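Local coordinates for putative uncharacterized protein TTHA0988 (PDB 3OEP), which is of unknown function, resembles KipI fused to KipA with cyclophilin-like domains, and was earlier misassigned as an allophanate hydrolase, at residues A248-L253 with A418-V423; A255-L260 with A294-V299; K279-T284 with L321-R326; P328-Y333 with Q482-V487; R384-A389 with D476-G481. All blocks are in the same frame, centred on the assembly; numbering follows the deposited sequence.

Contact 1 of 5, residues A248-L253 with A418-V423; sequences ARSGPL and ADRVGV
Leu-253 and Arg-420 bring the two backbones nearest each other, CA to CA 6.5 Å, where the loop leading into helix 255-264 passes the turn between strands 413-418 and 422-426. That turn belongs to a cyclophilin-like domain and is shaped by an Asx turn: OD1 of Asp-419 accepts from N of Val-421, above the carboxylate plane, and from N of Gly-422, the latter almost in line with the C-O bond at 3.1 Å. With the turn held in this way, Arg-420 is presented to the loop. Its CG lies anti to the carbonyl carbon (chi1 -67°), and a bend at chi3 (51°) swings the guanidinium round to meet the loop end-on. Both terminal nitrogens then grip one acceptor: NH1 lies 2.9 Å and NH2 2.8 Å from O of Gly-251, each approaching in the carbonyl plane, while the oxygen sits in the guanidinium plane. Ser-250 lies at the edge of the same group, with its hydroxyl bonded to O of Pro-351. The charge has further partners, since NE pairs with Asp-459 and NH1 with Glu-275, a carboxylate that also receives N of Leu-253. Gly-251 itself adopts backbone angles at which a CB would run into the preceding carbonyl oxygen. Below the polar grip the contact turns apolar. Leu-253 straddles the base of the arginine, CD1 being 4.0 Å from CB of Arg-420, and its CD2 rests 3.7 Å from O of Asp-419.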
# COMPACT_ATOMS: atom_id res chain seq x y z
N ALA A 248 2.99 -2.24 -0.98
CA ALA A 248 2.75 -0.80 -0.82
C ALA A 248 4.00 -0.08 -0.31
O ALA A 248 4.88 -0.69 0.29
CB ALA A 248 1.58 -0.56 0.13
N ARG A 249 4.05 1.23 -0.54
CA ARG A 249 5.12 2.07 -0.02
C ARG A 249 5.14 2.02 1.51
O ARG A 249 6.20 1.90 2.12
CB ARG A 249 4.90 3.52 -0.47
CG ARG A 249 5.88 4.53 0.09
CD ARG A 249 7.32 4.18 -0.19
NE ARG A 249 7.48 3.63 -1.53
CZ ARG A 249 7.38 4.32 -2.66
NH1 ARG A 249 7.13 5.63 -2.65
NH2 ARG A 249 7.53 3.69 -3.82
N SER A 250 3.95 2.11 2.11
CA SER A 250 3.82 2.14 3.56
C SER A 250 4.66 3.31 4.12
O SER A 250 4.76 4.35 3.49
CB SER A 250 4.18 0.78 4.17
OG SER A 250 3.92 0.74 5.56
N GLY A 251 5.27 3.13 5.29
CA GLY A 251 5.97 4.23 5.93
C GLY A 251 5.00 5.17 6.63
O GLY A 251 3.82 4.85 6.77
N PRO A 252 5.48 6.34 7.06
CA PRO A 252 4.60 7.24 7.82
C PRO A 252 3.63 7.97 6.91
O PRO A 252 4.00 8.34 5.79
CB PRO A 252 5.59 8.21 8.47
CG PRO A 252 6.76 8.24 7.54
CD PRO A 252 6.82 6.91 6.86
N LEU A 253 2.40 8.17 7.37
CA LEU A 253 1.40 8.86 6.56
C LEU A 253 1.61 10.38 6.59
O LEU A 253 1.24 11.08 5.64
CB LEU A 253 -0.02 8.50 7.02
CG LEU A 253 -1.06 8.45 5.91
CD1 LEU A 253 -0.77 7.27 4.97
CD2 LEU A 253 -2.47 8.35 6.48
N ALA A 418 -11.13 8.43 6.23
CA ALA A 418 -9.70 8.62 6.00
C ALA A 418 -8.90 7.56 6.73
O ALA A 418 -9.08 7.36 7.93
CB ALA A 418 -9.26 9.99 6.46
N ASP A 419 -8.01 6.89 6.01
CA ASP A 419 -7.07 5.97 6.64
C ASP A 419 -5.77 5.96 5.85
O ASP A 419 -5.52 6.88 5.05
CB ASP A 419 -7.71 4.58 6.81
CG ASP A 419 -8.09 3.92 5.49
OD1 ASP A 419 -7.62 4.34 4.41
OD2 ASP A 419 -8.87 2.95 5.55
N ARG A 420 -4.92 4.97 6.08
CA ARG A 420 -3.61 4.93 5.40
C ARG A 420 -3.73 4.55 3.93
O ARG A 420 -2.80 4.79 3.16
CB ARG A 420 -2.67 3.97 6.11
CG ARG A 420 -2.25 4.42 7.51
CD ARG A 420 -1.44 3.35 8.23
NE ARG A 420 -0.33 2.89 7.40
CZ ARG A 420 0.86 3.47 7.30
NH1 ARG A 420 1.17 4.55 8.01
NH2 ARG A 420 1.77 2.96 6.48
N VAL A 421 -4.84 3.93 3.54
CA VAL A 421 -5.06 3.56 2.14
C VAL A 421 -5.45 4.79 1.32
O VAL A 421 -4.95 5.01 0.22
CB VAL A 421 -6.12 2.45 2.01
CG1 VAL A 421 -6.44 2.19 0.54
CG2 VAL A 421 -5.66 1.17 2.69
N GLY A 422 -6.36 5.59 1.87
CA GLY A 422 -6.74 6.82 1.21
C GLY A 422 -7.80 7.63 1.92
O GLY A 422 -8.24 7.27 3.01
N VAL A 423 -8.20 8.72 1.28
CA VAL A 423 -9.18 9.65 1.84
C VAL A 423 -10.35 9.72 0.88
O VAL A 423 -10.18 10.12 -0.28
CB VAL A 423 -8.55 11.05 2.03
CG1 VAL A 423 -9.55 12.02 2.66
CG2 VAL A 423 -7.30 10.95 2.90

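Contact 2 of 5, residues A255-L260 with A294-V299; sequences APSARL and AGYGFV
The first turn of helix 255-264 lies on the end of strand 289-295, with Ser-257 facing Gly-295, their CA atoms 4.9 Å apart. OG of Ser-257 comes within 3.5 Å of CA of Gly-295, whose backbone angles would press a CB against the carbonyl oxygen of Ala-294. On the neighbouring position the roles are reversed, and the methyl of Ala-294 reaches up to the helix backbone, its CB 3.4 Å from O of Ser-257. One turn further on, CG of Leu-260 touches the same methyl more loosely. This is a helix covering the end of an antiparallel sheet, in the half of the protein that contains the KipA-like carboxyltransferase family region, and the strand beneath pairs with strand 331-336. Polar matching is left to a water. It donates to OG of Ser-257 at 3.0 Å and to OH of Tyr-296 at 2.6 Å, so both of its protons are spent on the bridge. OG of Ser-257 stands anti to the carbonyl carbon (chi1 -67°), which turns it to the water and to the carboxylate of Asp-254, just ahead of the helix, with which it also bonds. The phenol in turn bonds to the carbonyl of Arg-384, while CE2 of its ring passes obliquely 3.7 Å from OG of Ser-257.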
# COMPACT_ATOMS: atom_id res chain seq x y z
N ALA A 255 4.86 12.17 6.88
CA ALA A 255 6.31 11.93 6.91
C ALA A 255 7.10 13.06 7.58
O ALA A 255 8.04 12.79 8.33
CB ALA A 255 6.84 11.66 5.49
N PRO A 256 6.74 14.34 7.33
CA PRO A 256 7.49 15.40 8.02
C PRO A 256 7.41 15.31 9.55
O PRO A 256 8.40 15.59 10.23
CB PRO A 256 6.82 16.68 7.51
CG PRO A 256 6.29 16.32 6.17
CD PRO A 256 5.87 14.87 6.26
N SER A 257 6.26 14.91 10.07
CA SER A 257 6.12 14.74 11.52
C SER A 257 6.97 13.58 12.02
O SER A 257 7.62 13.69 13.07
CB SER A 257 4.66 14.55 11.91
OG SER A 257 3.94 15.74 11.66
N ALA A 258 6.98 12.47 11.27
CA ALA A 258 7.82 11.33 11.63
C ALA A 258 9.30 11.71 11.65
O ALA A 258 10.04 11.37 12.58
CB ALA A 258 7.59 10.16 10.67
N ARG A 259 9.73 12.40 10.60
CA ARG A 259 11.11 12.83 10.50
C ARG A 259 11.50 13.77 11.64
O ARG A 259 12.60 13.66 12.18
CB ARG A 259 11.38 13.49 9.14
CG ARG A 259 11.37 12.48 7.99
CD ARG A 259 12.04 13.04 6.74
NE ARG A 259 11.18 13.97 6.02
CZ ARG A 259 10.24 13.63 5.14
NH1 ARG A 259 10.01 12.35 4.86
NH2 ARG A 259 9.52 14.57 4.54
N LEU A 260 10.59 14.67 12.02
CA LEU A 260 10.82 15.60 13.13
C LEU A 260 11.02 14.86 14.45
O LEU A 260 11.95 15.16 15.21
CB LEU A 260 9.68 16.61 13.26
CG LEU A 260 9.79 17.62 14.41
CD1 LEU A 260 11.12 18.34 14.36
CD2 LEU A 260 8.64 18.61 14.40
N ALA A 294 5.71 13.92 18.11
CA ALA A 294 5.45 14.88 17.04
C ALA A 294 4.18 14.47 16.30
O ALA A 294 3.65 13.38 16.51
CB ALA A 294 6.64 14.96 16.08
N GLY A 295 3.70 15.35 15.43
CA GLY A 295 2.43 15.14 14.75
C GLY A 295 1.32 15.92 15.42
O GLY A 295 1.56 16.93 16.08
N TYR A 296 0.09 15.44 15.23
CA TYR A 296 -1.09 16.20 15.62
C TYR A 296 -2.16 15.29 16.20
O TYR A 296 -2.05 14.07 16.13
CB TYR A 296 -1.66 16.95 14.41
CG TYR A 296 -0.63 17.80 13.71
CD1 TYR A 296 -0.43 19.13 14.06
CD2 TYR A 296 0.17 17.27 12.69
CE1 TYR A 296 0.53 19.90 13.42
CE2 TYR A 296 1.12 18.03 12.06
CZ TYR A 296 1.30 19.34 12.42
OH TYR A 296 2.26 20.09 11.78
N GLY A 297 -3.18 15.89 16.80
CA GLY A 297 -4.33 15.14 17.29
C GLY A 297 -4.27 14.72 18.74
O GLY A 297 -5.25 14.19 19.27
N PHE A 298 -3.13 14.95 19.40
CA PHE A 298 -2.94 14.55 20.80
C PHE A 298 -1.98 15.48 21.54
O PHE A 298 -1.20 16.20 20.92
CB PHE A 298 -2.32 13.16 20.91
CG PHE A 298 -3.01 12.10 20.10
CD1 PHE A 298 -3.98 11.30 20.68
CD2 PHE A 298 -2.65 11.88 18.78
CE1 PHE A 298 -4.60 10.30 19.94
CE2 PHE A 298 -3.26 10.89 18.03
CZ PHE A 298 -4.24 10.10 18.61
N VAL A 299 -2.04 15.42 22.86
CA VAL A 299 -0.94 15.86 23.71
C VAL A 299 -0.52 14.64 24.51
O VAL A 299 -1.36 13.84 24.92
CB VAL A 299 -1.33 17.02 24.66
CG1 VAL A 299 -1.61 18.29 23.87
CG2 VAL A 299 -2.51 16.65 25.54
O HOH W 1 4.10 18.61 10.73

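Contact 3 of 5, residues K279-T284 with L321-R326; sequences KGPVLT and LRFRPR
Leu-283 and Leu-321 form an antiparallel hydrogen-bonded pair, joined in both directions: N of Leu-283 to O of Leu-321 at 3.1 Å, and N of Leu-321 to O of Leu-283 at 2.7 Å, both nearly straight. Beyond this pair, toward Gly-280 and Phe-323, the backbones no longer meet directly and waters continue the pairing. One water accepts from N of Phe-323 and donates to O of Pro-281, 2.8 Å from each. A second accepts from N of Gly-280 and donates to O of Phe-323, 2.6 Å away. The ring of Phe-323, with CG anti to its carbonyl carbon (chi1 -60°), turns its edge to the first strand: O of Pro-281 lies in the ring plane, 3.5 Å from CD2, and CD1 of Leu-283 also comes at the edge. Gly-280 lies close by, and a CB there would be tight against CB of Phe-323. On the other side of the sheet Val-282 and the extended chain of Arg-322 run side by side in the same direction, CG1 of the valine 4.2 Å from CG of the arginine. Phe-276, Phe-293 and Phe-298 gather round the phenylalanine, while Trp-315 touches both leucines. Strand 320-325 thus lies between strands 282-285 and 298-302 in one antiparallel sheet, with side chains of strands 273-277 and 311-315, from another sheet, packed on the face bearing Leu-283 and Leu-321.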
# COMPACT_ATOMS: atom_id res chain seq x y z
N LYS A 279 -6.76 7.05 18.34
CA LYS A 279 -6.58 6.68 19.73
C LYS A 279 -5.19 6.08 19.89
O LYS A 279 -4.82 5.16 19.17
CB LYS A 279 -7.63 5.65 20.16
CG LYS A 279 -7.57 5.28 21.63
CD LYS A 279 -8.64 4.26 21.99
CE LYS A 279 -8.51 3.83 23.44
NZ LYS A 279 -9.54 2.81 23.81
N GLY A 280 -4.44 6.63 20.84
CA GLY A 280 -3.07 6.21 21.08
C GLY A 280 -2.97 5.07 22.07
O GLY A 280 -3.94 4.76 22.78
N PRO A 281 -1.79 4.44 22.13
CA PRO A 281 -1.54 3.36 23.07
C PRO A 281 -1.24 3.87 24.47
O PRO A 281 -1.02 5.06 24.66
CB PRO A 281 -0.31 2.67 22.48
CG PRO A 281 0.43 3.76 21.81
CD PRO A 281 -0.62 4.71 21.28
N VAL A 282 -1.25 2.95 25.42
CA VAL A 282 -0.74 3.20 26.76
C VAL A 282 0.57 2.42 26.87
O VAL A 282 0.58 1.20 26.73
CB VAL A 282 -1.74 2.72 27.83
CG1 VAL A 282 -1.19 2.97 29.23
CG2 VAL A 282 -3.10 3.42 27.64
N LEU A 283 1.66 3.14 27.11
CA LEU A 283 3.00 2.57 27.05
C LEU A 283 3.73 2.80 28.37
O LEU A 283 3.61 3.86 28.97
CB LEU A 283 3.82 3.23 25.94
CG LEU A 283 3.22 3.27 24.54
CD1 LEU A 283 4.09 4.11 23.60
CD2 LEU A 283 3.01 1.84 24.01
N THR A 284 4.52 1.82 28.80
CA THR A 284 5.34 1.99 30.00
C THR A 284 6.81 1.70 29.69
O THR A 284 7.13 0.68 29.08
CB THR A 284 4.81 1.12 31.14
OG1 THR A 284 3.45 1.47 31.40
CG2 THR A 284 5.64 1.33 32.42
N LEU A 321 3.20 6.43 29.78
CA LEU A 321 2.98 7.48 28.81
C LEU A 321 1.63 7.24 28.12
O LEU A 321 1.35 6.13 27.66
CB LEU A 321 4.10 7.45 27.77
CG LEU A 321 4.07 8.49 26.65
CD1 LEU A 321 4.20 9.90 27.20
CD2 LEU A 321 5.20 8.16 25.66
N ARG A 322 0.80 8.28 28.07
CA ARG A 322 -0.51 8.20 27.42
C ARG A 322 -0.64 9.34 26.44
O ARG A 322 0.18 10.27 26.44
CB ARG A 322 -1.63 8.28 28.47
CG ARG A 322 -1.65 7.13 29.46
CD ARG A 322 -2.67 7.37 30.57
NE ARG A 322 -2.74 6.24 31.50
CZ ARG A 322 -1.96 6.06 32.56
NH1 ARG A 322 -1.01 6.94 32.88
NH2 ARG A 322 -2.13 4.98 33.32
N PHE A 323 -1.68 9.29 25.62
CA PHE A 323 -1.91 10.33 24.61
C PHE A 323 -3.35 10.79 24.69
O PHE A 323 -4.27 10.03 24.40
CB PHE A 323 -1.56 9.81 23.23
CG PHE A 323 -0.12 9.39 23.11
CD1 PHE A 323 0.87 10.33 22.85
CD2 PHE A 323 0.26 8.07 23.33
CE1 PHE A 323 2.20 9.96 22.77
CE2 PHE A 323 1.59 7.69 23.25
CZ PHE A 323 2.56 8.64 22.97
N ARG A 324 -3.52 12.03 25.12
CA ARG A 324 -4.84 12.63 25.28
C ARG A 324 -5.28 13.25 23.95
O ARG A 324 -4.62 14.15 23.46
CB ARG A 324 -4.77 13.70 26.36
CG ARG A 324 -6.08 14.42 26.63
CD ARG A 324 -5.92 15.36 27.83
NE ARG A 324 -5.77 14.61 29.08
CZ ARG A 324 -5.32 15.12 30.23
NH1 ARG A 324 -4.95 16.39 30.32
NH2 ARG A 324 -5.23 14.34 31.30
N PRO A 325 -6.40 12.77 23.38
CA PRO A 325 -6.83 13.38 22.12
C PRO A 325 -7.08 14.88 22.26
O PRO A 325 -7.65 15.32 23.25
CB PRO A 325 -8.12 12.62 21.80
CG PRO A 325 -7.96 11.31 22.48
CD PRO A 325 -7.23 11.61 23.74
N ARG A 326 -6.64 15.66 21.27
CA ARG A 326 -6.81 17.10 21.32
C ARG A 326 -6.67 17.75 19.96
O ARG A 326 -5.78 17.40 19.18
CB ARG A 326 -5.78 17.74 22.26
CG ARG A 326 -5.85 19.28 22.27
CD ARG A 326 -5.17 19.87 23.48
NE ARG A 326 -5.73 19.34 24.72
CZ ARG A 326 -5.19 19.53 25.92
NH1 ARG A 326 -4.08 20.24 26.06
NH2 ARG A 326 -5.77 19.00 26.99
O HOH W 2 -5.42 8.25 22.95
O HOH W 3 -3.04 6.82 25.40

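Contact 4 of 5, residues P328-Y333 with Q482-V487; sequences PGVRGY and QARPGV
Gln-482 makes a buried, mainly polar contact with the start of strand 331-336, its carboxamide reading the backbone of Val-330 and Arg-331 from the loop that follows helix 477-480. OE1 accepts twice: N of Val-330 comes almost straight in line with the amide carbonyl at 3.0 Å, and N of Arg-331, also 3.0 Å away, arrives from an angle, tilted out of the amide plane. NE2 gives a nearly straight bond (172°) to O of Arg-331 at 2.9 Å and another to the carboxylate of Asp-254, so the amide is fixed against flipping. A bend at chi2 (-65°) folds the chain back to reach these groups. A leucine in its place would probably leave N of Val-330 and N of Arg-331 without their shared acceptor in a buried setting, and take from Asp-254 one of its donors. Gly-329, just before, lets OE1 come near its CA. O of Gly-329 is met by NH1 of Arg-484 at 3.2 Å, tilted from the carbonyl plane. The two side chains of Val-330 and Arg-484 cross obliquely, CG1 of the valine 3.5 Å from CD of the arginine, and CG2 of Val-330 lies 3.5 Å from O of Ala-483. Arg-331 itself sends NE to O of Gly-481 and NH1 to Glu-275. Strand 331-336 runs between strands 273-277 and 289-295, while the loop of Gln-482 passes through a type II turn at Arg-484 to Val-487 into strand 488-492, in the later sheet with strands 390-396 and 413-418.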
# COMPACT_ATOMS: atom_id res chain seq x y z
N PRO A 328 -7.29 19.66 16.17
CA PRO A 328 -7.35 19.05 14.86
C PRO A 328 -6.20 18.07 14.68
O PRO A 328 -5.17 18.15 15.38
CB PRO A 328 -7.20 20.24 13.91
CG PRO A 328 -6.36 21.20 14.66
CD PRO A 328 -6.72 21.02 16.12
N GLY A 329 -6.38 17.16 13.75
CA GLY A 329 -5.39 16.16 13.47
C GLY A 329 -5.79 14.86 14.13
O GLY A 329 -6.66 14.82 14.99
N VAL A 330 -5.14 13.79 13.68
CA VAL A 330 -5.47 12.47 14.16
C VAL A 330 -4.26 11.57 14.33
O VAL A 330 -4.41 10.50 14.90
CB VAL A 330 -6.44 11.75 13.21
CG1 VAL A 330 -7.77 12.47 13.16
CG2 VAL A 330 -5.83 11.60 11.82
N ARG A 331 -3.09 11.99 13.85
CA ARG A 331 -1.96 11.07 13.72
C ARG A 331 -0.71 11.58 14.42
O ARG A 331 -0.20 12.65 14.11
CB ARG A 331 -1.67 10.83 12.24
CG ARG A 331 -0.77 9.65 11.93
CD ARG A 331 -0.83 9.30 10.43
NE ARG A 331 -2.22 9.12 10.01
CZ ARG A 331 -2.90 7.98 10.03
NH1 ARG A 331 -2.33 6.83 10.36
NH2 ARG A 331 -4.18 7.98 9.65
N GLY A 332 -0.23 10.79 15.37
CA GLY A 332 0.95 11.13 16.16
C GLY A 332 2.09 10.16 15.93
O GLY A 332 1.88 9.04 15.44
N TYR A 333 3.29 10.60 16.30
CA TYR A 333 4.52 9.83 16.18
C TYR A 333 5.31 9.86 17.48
O TYR A 333 5.45 10.91 18.10
CB TYR A 333 5.40 10.37 15.05
CG TYR A 333 4.71 10.19 13.73
CD1 TYR A 333 3.85 11.16 13.25
CD2 TYR A 333 4.84 9.00 13.03
CE1 TYR A 333 3.16 10.97 12.06
CE2 TYR A 333 4.16 8.79 11.84
CZ TYR A 333 3.33 9.78 11.36
OH TYR A 333 2.64 9.56 10.19
N GLN A 482 -3.33 13.66 8.04
CA GLN A 482 -4.02 14.17 9.22
C GLN A 482 -5.52 14.37 8.96
O GLN A 482 -6.21 15.02 9.75
CB GLN A 482 -3.38 15.50 9.63
CG GLN A 482 -1.92 15.35 10.07
CD GLN A 482 -1.76 14.52 11.32
OE1 GLN A 482 -2.71 14.32 12.08
NE2 GLN A 482 -0.54 14.04 11.56
N ALA A 483 -6.02 13.78 7.87
CA ALA A 483 -7.43 13.91 7.51
C ALA A 483 -8.31 13.13 8.48
O ALA A 483 -7.91 12.08 9.00
CB ALA A 483 -7.65 13.41 6.09
N ARG A 484 -9.49 13.68 8.74
CA ARG A 484 -10.53 12.99 9.50
C ARG A 484 -11.89 13.38 8.93
O ARG A 484 -12.01 14.40 8.25
CB ARG A 484 -10.43 13.34 10.98
CG ARG A 484 -10.39 14.82 11.29
CD ARG A 484 -10.04 15.06 12.77
NE ARG A 484 -11.07 14.55 13.67
CZ ARG A 484 -10.91 14.36 14.99
NH1 ARG A 484 -9.75 14.64 15.58
NH2 ARG A 484 -11.93 13.90 15.71
N PRO A 485 -12.93 12.56 9.19
CA PRO A 485 -14.26 12.87 8.68
C PRO A 485 -14.71 14.29 9.01
O PRO A 485 -14.55 14.73 10.15
CB PRO A 485 -15.15 11.84 9.39
CG PRO A 485 -14.27 10.69 9.61
CD PRO A 485 -12.92 11.29 9.93
N GLY A 486 -15.25 14.99 8.02
CA GLY A 486 -15.79 16.33 8.23
C GLY A 486 -14.87 17.47 7.84
O GLY A 486 -15.32 18.61 7.69
N VAL A 487 -13.58 17.18 7.67
CA VAL A 487 -12.63 18.20 7.22
C VAL A 487 -13.00 18.67 5.81
O VAL A 487 -13.26 17.85 4.92
CB VAL A 487 -11.17 17.70 7.26
CG1 VAL A 487 -10.22 18.74 6.63
CG2 VAL A 487 -10.76 17.41 8.72
O HOH W 4 -7.59 17.16 10.83
O HOH W 5 -5.81 10.29 8.59

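Contact 5 of 5, residues R384-A389 with D476-G481; sequences RPLPEA and DLWLLG
Arg-384 lays its side chain along one face of the Trp-478 indole, beginning at a CB that points toward the helix. CG stands between the backbone N and the carbonyl carbon (chi1 64°), which carries it to the benzo end of the ring, 3.5 Å from CH2 of Trp-478. CD follows over the face as a CH-pi contact, 3.4 Å from the centroid of the six-membered ring. A bend about the CG-CD bond turns the rest of the chain along the indole, and CZ comes to stand over the five-membered ring, 4.5 Å from its centroid and only 9° off the normal, a cation-pi arrangement. The guanidinium is upright on the indole, its plane 89° from the ring, so that NH1 points down at the face; NH1 and NE1 of Trp-478 are both donors and do not bond. CD2 of Leu-479 lies over the other face, near the rim, and O of Pro-385 meets the ring edge at 3.7 Å from CH2. The aliphatic remainder continues along the loop: CD1 of Leu-386 is 3.9 Å from CZ3 of the indole, and CD of Pro-387 is 3.7 Å from CD2 of Leu-479. An alanine in place of Trp-478 would probably leave the arginine without its aromatic support, free to swing, and open a gap beside Leu-386. The short, weakly bonded helix 477-480 thus packs against the loop before strand 390-396, with Pro-256 of helix 255-264 touching both arginine and tryptophan and Leu-479 resting on Phe-390 and Leu-392.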
# COMPACT_ATOMS: atom_id res chain seq x y z
N ARG A 384 4.83 23.04 11.84
CA ARG A 384 3.93 23.81 10.99
C ARG A 384 2.51 23.68 11.53
O ARG A 384 2.12 22.61 12.02
CB ARG A 384 4.01 23.32 9.54
CG ARG A 384 3.55 21.89 9.32
CD ARG A 384 3.86 21.38 7.91
NE ARG A 384 5.29 21.15 7.67
CZ ARG A 384 5.79 20.44 6.66
NH1 ARG A 384 4.99 19.86 5.77
NH2 ARG A 384 7.11 20.30 6.54
N PRO A 385 1.72 24.76 11.49
CA PRO A 385 0.35 24.61 11.97
C PRO A 385 -0.49 23.74 11.03
O PRO A 385 -0.26 23.72 9.82
CB PRO A 385 -0.18 26.05 12.00
CG PRO A 385 0.67 26.79 11.04
CD PRO A 385 2.02 26.15 11.11
N LEU A 386 -1.45 23.03 11.61
CA LEU A 386 -2.38 22.22 10.84
C LEU A 386 -3.65 23.04 10.67
O LEU A 386 -4.30 23.36 11.66
CB LEU A 386 -2.69 20.92 11.58
CG LEU A 386 -3.61 19.93 10.88
CD1 LEU A 386 -2.98 19.40 9.61
CD2 LEU A 386 -3.96 18.79 11.82
N PRO A 387 -4.01 23.39 9.43
CA PRO A 387 -5.20 24.21 9.23
C PRO A 387 -6.50 23.44 9.44
O PRO A 387 -6.50 22.21 9.35
CB PRO A 387 -5.07 24.67 7.77
CG PRO A 387 -4.30 23.60 7.11
CD PRO A 387 -3.38 23.00 8.15
N GLU A 388 -7.58 24.16 9.74
CA GLU A 388 -8.88 23.55 10.00
C GLU A 388 -9.52 23.00 8.72
O GLU A 388 -10.25 22.01 8.76
CB GLU A 388 -9.83 24.56 10.66
N ALA A 389 -9.25 23.66 7.59
CA ALA A 389 -9.66 23.18 6.27
C ALA A 389 -8.41 23.07 5.40
O ALA A 389 -7.47 23.84 5.55
CB ALA A 389 -10.65 24.14 5.65
N ASP A 476 1.58 18.62 -0.46
CA ASP A 476 0.37 18.71 0.36
C ASP A 476 -0.12 17.36 0.91
O ASP A 476 -1.13 17.30 1.60
CB ASP A 476 -0.76 19.36 -0.45
CG ASP A 476 -0.45 20.79 -0.85
OD1 ASP A 476 0.27 21.49 -0.09
OD2 ASP A 476 -0.93 21.23 -1.92
N LEU A 477 0.59 16.28 0.59
CA LEU A 477 0.16 14.96 1.03
C LEU A 477 0.17 14.79 2.54
O LEU A 477 -0.64 14.03 3.08
CB LEU A 477 1.02 13.87 0.37
CG LEU A 477 0.72 13.65 -1.10
CD1 LEU A 477 1.72 12.68 -1.70
CD2 LEU A 477 -0.71 13.14 -1.28
N TRP A 478 1.07 15.49 3.24
CA TRP A 478 1.14 15.41 4.70
C TRP A 478 -0.19 15.79 5.35
O TRP A 478 -0.57 15.24 6.38
CB TRP A 478 2.28 16.28 5.26
CG TRP A 478 2.02 17.76 5.20
CD1 TRP A 478 2.21 18.58 4.12
CD2 TRP A 478 1.52 18.60 6.25
NE1 TRP A 478 1.85 19.87 4.43
CE2 TRP A 478 1.42 19.91 5.74
CE3 TRP A 478 1.13 18.37 7.58
CZ2 TRP A 478 0.96 20.98 6.50
CZ3 TRP A 478 0.68 19.44 8.34
CH2 TRP A 478 0.60 20.73 7.80
N LEU A 479 -0.91 16.73 4.74
CA LEU A 479 -2.21 17.13 5.26
C LEU A 479 -3.18 15.96 5.27
O LEU A 479 -3.93 15.78 6.23
CB LEU A 479 -2.80 18.28 4.44
CG LEU A 479 -2.07 19.62 4.53
CD1 LEU A 479 -2.57 20.55 3.42
CD2 LEU A 479 -2.27 20.27 5.89
N LEU A 480 -3.15 15.14 4.22
CA LEU A 480 -4.06 14.00 4.14
C LEU A 480 -3.69 12.89 5.12
O LEU A 480 -4.54 12.06 5.46
CB LEU A 480 -4.13 13.48 2.71
CG LEU A 480 -4.71 14.50 1.74
CD1 LEU A 480 -4.78 13.94 0.33
CD2 LEU A 480 -6.10 14.99 2.20
N GLY A 481 -2.44 12.89 5.58
CA GLY A 481 -2.03 12.07 6.72
C GLY A 481 -2.71 12.47 8.02
O GLY A 481 -2.67 11.73 9.00

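Following the chain from its N terminus, residues 248-253 open the widest loop, which contact 1 closes at 418-423. Contacts 2 and 3 are nested inside it and cross each other: contact 2 joins helix 255-264 to the strand 289-295 end, contact 3 pairs strands 282-285 and 320-325, and backbone bonds link Val-299 to Arg-324 and Gly-297 to Arg-326. Contact 4 opens at 328-333, within the loop of contact 1, and closes beyond it at 482-487, so the two cross. Contact 5, nested inside contact 4, crosses contact 1 as well. Together contacts 1, 4 and 5 tie the earlier sheets and helix to the later, cyclophilin-like sheet.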